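Local structure of FAD-dependent oxidoreductase (Actinomadura kijaniata, 3M9V) at residues E44-P52 with G218-D226. The protein is a flavin-dependent oxidoreductase of the acyl-CoA dehydrogenase fold that takes part in the biosynthesis of the sugar D-kijanose and binds dTDP. Numbering follows the deposited sequence.
Sequences EHDRDGTFP and GMRASGTVD
The C-terminal end of helix 35-48 and the turn leaving it, where Gly49 has positive phi, lie against the type I beta turn Met219-Ser222, with Gly49 CA 4.9 Å from Arg220 CA and Phe51 CA 4.7 Å from Ala221 CA. Arg220 bends at chi3 (57°) and brings its guanidinium edge-on to the helix end. There Arg220 NE gives Asp46 O a nearly straight hydrogen bond of 2.7 Å, in the guanidinium plane, and NH2 adds a weak one to Arg47 O. The Asp46 carboxylate stands almost perpendicular to the guanidinium; its OD1 lies 3.4 Å from Arg220 CD and reaches Arg220 N through a water, while OD2 forms a salt bridge with Arg378. Asp215 pairs with Arg220 NH1. Farther along, the Ala221 methyl sits 3.3 Å from Thr50 O and also touches His45 CB. With CG anti to the backbone N (chi1 -174°), Phe51 sets CD1 3.2 Å from Ala221 O and turns its ring edge to Gly223 N. A leucine in place of Arg220 would probably leave the helix-end carbonyls without these donors and Asp215 without this salt-bridge partner. Joining the N-terminal helical and middle domains, the contact thus pairs a cation with the carbonyl-rich, partly negative end of a helix dipole, which probably strengthens the bonds.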
loop_
_atom_site.group_PDB
_atom_site.type_symbol
_atom_site.label_atom_id
_atom_site.label_comp_id
_atom_site.label_asym_id
_atom_site.label_seq_id
_atom_site.Cartn_x
_atom_site.Cartn_y
_atom_site.Cartn_z
ATOM N N GLU A 44 -6.261 -28.742 17.228
ATOM C CA GLU A 44 -6.878 -30.017 16.861
ATOM C C GLU A 44 -8.186 -29.699 16.141
ATOM O O GLU A 44 -8.512 -30.332 15.133
ATOM C CB GLU A 44 -7.199 -30.796 18.142
ATOM C CG GLU A 44 -8.210 -31.930 17.959
ATOM C CD GLU A 44 -8.957 -32.315 19.243
ATOM O OE1 GLU A 44 -10.180 -32.591 19.174
ATOM O OE2 GLU A 44 -8.338 -32.341 20.333
ATOM N N HIS A 45 -8.992 -28.773 16.655
ATOM C CA HIS A 45 -10.282 -28.513 15.996
ATOM C C HIS A 45 -10.142 -27.897 14.600
ATOM O O HIS A 45 -10.956 -28.134 13.709
ATOM C CB HIS A 45 -11.175 -27.658 16.887
ATOM C CG HIS A 45 -11.647 -28.402 18.101
ATOM N ND1 HIS A 45 -12.436 -29.532 18.015
ATOM C CD2 HIS A 45 -11.401 -28.214 19.419
ATOM C CE1 HIS A 45 -12.707 -29.975 19.230
ATOM N NE2 HIS A 45 -12.084 -29.196 20.099
ATOM N N ASP A 46 -9.120 -27.067 14.426
ATOM C CA ASP A 46 -8.808 -26.546 13.103
ATOM C C ASP A 46 -8.378 -27.642 12.135
ATOM O O ASP A 46 -8.786 -27.679 10.978
ATOM C CB ASP A 46 -7.703 -25.495 13.234
ATOM C CG ASP A 46 -7.183 -25.033 11.888
ATOM O OD1 ASP A 46 -7.860 -24.328 11.118
ATOM O OD2 ASP A 46 -6.045 -25.365 11.543
ATOM N N ARG A 47 -7.493 -28.519 12.595
ATOM C CA ARG A 47 -7.018 -29.598 11.749
ATOM C C ARG A 47 -8.215 -30.440 11.316
ATOM O O ARG A 47 -8.466 -30.631 10.128
ATOM C CB ARG A 47 -5.999 -30.395 12.563
ATOM C CG ARG A 47 -5.468 -31.630 11.865
ATOM C CD ARG A 47 -4.446 -32.359 12.759
ATOM N NE ARG A 47 -3.736 -31.431 13.645
ATOM C CZ ARG A 47 -3.720 -31.489 14.978
ATOM N NH1 ARG A 47 -4.383 -32.451 15.605
ATOM N NH2 ARG A 47 -3.045 -30.596 15.697
ATOM N N ASP A 48 -9.021 -30.896 12.264
ATOM C CA ASP A 48 -10.120 -31.792 11.915
ATOM C C ASP A 48 -11.376 -31.075 11.431
ATOM O O ASP A 48 -12.250 -31.753 10.924
ATOM C CB ASP A 48 -10.579 -32.632 13.114
ATOM C CG ASP A 48 -9.454 -33.458 13.733
ATOM O OD1 ASP A 48 -8.524 -33.838 12.998
ATOM O OD2 ASP A 48 -9.501 -33.706 14.953
ATOM N N GLY A 49 -11.527 -29.767 11.631
ATOM C CA GLY A 49 -12.723 -29.081 11.142
ATOM C C GLY A 49 -13.929 -29.349 12.029
ATOM O O GLY A 49 -15.042 -29.502 11.540
ATOM N N THR A 50 -13.731 -29.445 13.340
ATOM C CA THR A 50 -14.812 -29.908 14.201
ATOM C C THR A 50 -15.091 -28.833 15.241
ATOM O O THR A 50 -14.212 -28.074 15.658
ATOM C CB THR A 50 -14.426 -31.204 14.973
ATOM O OG1 THR A 50 -13.251 -30.961 15.758
ATOM C CG2 THR A 50 -14.196 -32.392 14.030
ATOM N N PHE A 51 -16.344 -28.774 15.669
ATOM C CA PHE A 51 -16.800 -27.693 16.525
ATOM C C PHE A 51 -16.399 -28.028 17.973
ATOM O O PHE A 51 -16.466 -29.185 18.382
ATOM C CB PHE A 51 -18.311 -27.560 16.339
ATOM C CG PHE A 51 -18.877 -26.391 17.056
ATOM C CD1 PHE A 51 -18.871 -25.127 16.463
ATOM C CD2 PHE A 51 -19.366 -26.550 18.351
ATOM C CE1 PHE A 51 -19.360 -24.036 17.171
ATOM C CE2 PHE A 51 -19.868 -25.463 19.056
ATOM C CZ PHE A 51 -19.861 -24.204 18.470
ATOM N N PRO A 52 -15.946 -27.042 18.760
ATOM C CA PRO A 52 -15.517 -27.402 20.114
ATOM C C PRO A 52 -16.712 -27.505 21.077
ATOM O O PRO A 52 -16.982 -26.567 21.825
ATOM C CB PRO A 52 -14.623 -26.215 20.481
ATOM C CG PRO A 52 -15.347 -25.021 19.830
ATOM C CD PRO A 52 -15.776 -25.599 18.484
ATOM N N GLY A 218 -10.279 -21.021 6.562
ATOM C CA GLY A 218 -10.155 -20.755 8.001
ATOM C C GLY A 218 -11.499 -20.803 8.724
ATOM O O GLY A 218 -12.492 -21.213 8.113
ATOM N N MET A 219 -11.548 -20.350 9.982
ATOM C CA MET A 219 -12.732 -20.438 10.852
ATOM C C MET A 219 -13.231 -21.895 10.821
ATOM O O MET A 219 -14.439 -22.175 10.817
ATOM C CB MET A 219 -13.857 -19.453 10.477
ATOM C CG MET A 219 -13.511 -17.945 10.594
ATOM S SD MET A 219 -12.851 -17.583 12.260
ATOM C CE MET A 219 -12.575 -15.814 12.136
ATOM N N ARG A 220 -12.275 -22.816 10.791
ATOM C CA ARG A 220 -12.605 -24.206 10.522
ATOM C C ARG A 220 -13.461 -24.854 11.601
ATOM O O ARG A 220 -14.233 -25.775 11.312
ATOM C CB ARG A 220 -11.362 -25.021 10.143
ATOM C CG ARG A 220 -10.919 -24.710 8.728
ATOM C CD ARG A 220 -9.618 -25.459 8.386
ATOM N NE ARG A 220 -9.801 -26.897 8.556
ATOM C CZ ARG A 220 -10.477 -27.701 7.736
ATOM N NH1 ARG A 220 -11.055 -27.266 6.617
ATOM N NH2 ARG A 220 -10.567 -28.985 8.057
ATOM N N ALA A 221 -13.348 -24.339 12.819
ATOM C CA ALA A 221 -14.034 -24.931 13.958
ATOM C C ALA A 221 -15.332 -24.205 14.284
ATOM O O ALA A 221 -15.928 -24.485 15.339
ATOM C CB ALA A 221 -13.148 -24.946 15.206
ATOM N N SER A 222 -15.774 -23.290 13.422
ATOM C CA SER A 222 -16.859 -22.382 13.819
ATOM C C SER A 222 -18.242 -22.968 13.562
ATOM O O SER A 222 -19.272 -22.357 13.908
ATOM C CB SER A 222 -16.772 -21.028 13.090
ATOM O OG SER A 222 -16.852 -21.223 11.687
ATOM N N GLY A 223 -18.266 -24.148 12.953
ATOM C CA GLY A 223 -19.541 -24.846 12.720
ATOM C C GLY A 223 -20.478 -24.126 11.764
ATOM O O GLY A 223 -21.693 -24.044 12.009
ATOM N N THR A 224 -19.890 -23.599 10.692
ATOM C CA THR A 224 -20.561 -22.618 9.863
ATOM C C THR A 224 -21.296 -23.365 8.741
ATOM O O THR A 224 -20.989 -23.246 7.555
ATOM C CB THR A 224 -19.586 -21.484 9.457
ATOM O OG1 THR A 224 -19.228 -20.782 10.656
ATOM C CG2 THR A 224 -20.242 -20.461 8.494
ATOM N N VAL A 225 -22.283 -24.169 9.135
ATOM C CA VAL A 225 -22.835 -25.162 8.226
ATOM C C VAL A 225 -24.140 -24.669 7.633
ATOM O O VAL A 225 -24.614 -23.600 7.991
ATOM C CB VAL A 225 -23.109 -26.476 8.957
ATOM C CG1 VAL A 225 -21.804 -27.074 9.518
ATOM C CG2 VAL A 225 -24.199 -26.294 10.028
ATOM N N ASP A 226 -24.708 -25.459 6.733
ATOM C CA ASP A 226 -26.023 -25.200 6.156
ATOM C C ASP A 226 -27.174 -25.814 6.953
ATOM O O ASP A 226 -26.969 -26.834 7.610
ATOM C CB ASP A 226 -26.043 -25.813 4.767
ATOM C CG ASP A 226 -25.400 -24.904 3.742
ATOM O OD1 ASP A 226 -24.459 -24.142 4.068
ATOM O OD2 ASP A 226 -25.898 -24.918 2.602
HETATM O O HOH W 1 -9.557 -22.295 11.276
HETATM O O HOH W 2 -16.525 -26.467 12.439
#